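PDB 4FEK: putative diflavin flavoprotein A 5, which probably transfers electrons from NADH to oxygen, reducing it to water, this chain being its N-terminal metallo-beta-lactamase-like domain. Local coordinates for residues K135-L138 against H144-K147. Sequence-based numbering, arbitrary orientation.
Sequences KETL and HVLK
Leu138 and Leu146 run abreast from one face of the sheet, their CD2 methyls meeting at 4.1 Å. With CG anti to the backbone N (chi1 179°), the Leu138 side chain runs out beside that of Leu146, and both are buried against strand 80-84 of the facing sheet, Leu138 on Tyr82 and Leu146 on Ile84. Their backbones form an antiparallel hydrogen-bonded pair. Leu138 N donates to Leu146 O at 3.1 Å; the return bond from Leu146 N to Leu138 O is shorter, 2.8 Å. This pairing joins the short strand 138-139 to strand 145-150 as a beta hairpin at one edge of the five-stranded sheet, one of the two sheets of the metallo-beta-lactamase fold. On the side of the sheet opposite the two leucines, the CB bond of Thr137 points toward strand 145-150, and its side chain crosses that of Val145 at a slant: CB lies 3.8 Å from Val145 CG1, and OG1 is equally near that methyl. Thr137 CB also comes within 3.2 Å of Leu146 O, the oxygen that accepts the Leu138 N-H, with CG2 3.6 Å from the same Leu146 O. The imidazole of His144 lies beyond this pairing, hydrogen-bonded through ND1 to Asp164 OD2 and through NE2 to Asn17 ND2.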
loop_
_atom_site.group_PDB
_atom_site.type_symbol
_atom_site.label_atom_id
_atom_site.label_comp_id
_atom_site.label_asym_id
_atom_site.label_seq_id
_atom_site.Cartn_x
_atom_site.Cartn_y
_atom_site.Cartn_z
ATOM N N LYS A 135 -1.355 8.974 -16.881
ATOM C CA LYS A 135 -1.671 8.654 -18.276
ATOM C C LYS A 135 -1.044 7.340 -18.715
ATOM O O LYS A 135 -1.697 6.499 -19.346
ATOM C CB LYS A 135 -1.180 9.771 -19.201
ATOM C CG LYS A 135 -1.531 9.563 -20.666
ATOM C CD LYS A 135 -2.872 10.203 -21.007
ATOM C CE LYS A 135 -3.293 9.883 -22.432
ATOM N NZ LYS A 135 -4.594 10.532 -22.770
ATOM N N GLU A 136 0.233 7.175 -18.386
ATOM C CA GLU A 136 0.991 6.027 -18.854
ATOM C C GLU A 136 0.740 4.800 -18.001
ATOM O O GLU A 136 0.441 4.901 -16.813
ATOM C CB GLU A 136 2.485 6.347 -18.904
ATOM C CG GLU A 136 2.852 7.352 -19.983
ATOM C CD GLU A 136 2.488 6.875 -21.385
ATOM O OE1 GLU A 136 2.580 5.654 -21.650
ATOM O OE2 GLU A 136 2.109 7.725 -22.224
ATOM N N THR A 137 0.853 3.637 -18.624
ATOM C CA THR A 137 0.713 2.385 -17.909
ATOM C C THR A 137 2.046 1.660 -17.861
ATOM O O THR A 137 3.002 2.052 -18.528
ATOM C CB THR A 137 -0.355 1.483 -18.542
ATOM O OG1 THR A 137 -0.018 1.225 -19.907
ATOM C CG2 THR A 137 -1.730 2.155 -18.471
ATOM N N LEU A 138 2.107 0.610 -17.049
ATOM C CA LEU A 138 3.295 -0.212 -16.945
ATOM C C LEU A 138 2.914 -1.660 -17.203
ATOM O O LEU A 138 2.173 -2.273 -16.424
ATOM C CB LEU A 138 3.922 -0.066 -15.557
ATOM C CG LEU A 138 5.174 -0.896 -15.270
ATOM C CD1 LEU A 138 6.337 -0.479 -16.149
ATOM C CD2 LEU A 138 5.536 -0.791 -13.794
ATOM N N HIS A 144 -0.641 -8.405 -17.199
ATOM C CA HIS A 144 -0.539 -7.557 -16.013
ATOM C C HIS A 144 -0.132 -6.150 -16.393
ATOM O O HIS A 144 1.022 -5.755 -16.220
ATOM C CB HIS A 144 0.415 -8.155 -14.980
ATOM C CG HIS A 144 -0.050 -9.467 -14.437
ATOM N ND1 HIS A 144 -0.904 -9.569 -13.357
ATOM C CD2 HIS A 144 0.188 -10.736 -14.850
ATOM C CE1 HIS A 144 -1.158 -10.845 -13.122
ATOM N NE2 HIS A 144 -0.516 -11.571 -14.021
ATOM N N VAL A 145 -1.083 -5.419 -16.965
ATOM C CA VAL A 145 -0.890 -4.016 -17.270
ATOM C C VAL A 145 -1.336 -3.219 -16.047
ATOM O O VAL A 145 -2.466 -3.363 -15.576
ATOM C CB VAL A 145 -1.712 -3.588 -18.488
ATOM C CG1 VAL A 145 -1.465 -2.118 -18.802
ATOM C CG2 VAL A 145 -1.387 -4.469 -19.697
ATOM N N LEU A 146 -0.437 -2.395 -15.526
ATOM C CA LEU A 146 -0.723 -1.581 -14.350
ATOM C C LEU A 146 -1.200 -0.195 -14.744
ATOM O O LEU A 146 -0.525 0.494 -15.507
ATOM C CB LEU A 146 0.546 -1.431 -13.514
ATOM C CG LEU A 146 0.771 -2.463 -12.411
ATOM C CD1 LEU A 146 0.157 -3.779 -12.757
ATOM C CD2 LEU A 146 2.254 -2.594 -12.083
ATOM N N LYS A 147 -2.358 0.209 -14.223
ATOM C CA LYS A 147 -2.847 1.579 -14.380
ATOM C C LYS A 147 -2.537 2.332 -13.090
ATOM O O LYS A 147 -2.605 1.750 -12.012
ATOM C CB LYS A 147 -4.350 1.581 -14.638
ATOM C CG LYS A 147 -4.744 0.780 -15.887
ATOM C CD LYS A 147 -6.175 1.082 -16.322
ATOM C CE LYS A 147 -6.434 0.601 -17.751
ATOM N NZ LYS A 147 -7.843 0.860 -18.170
#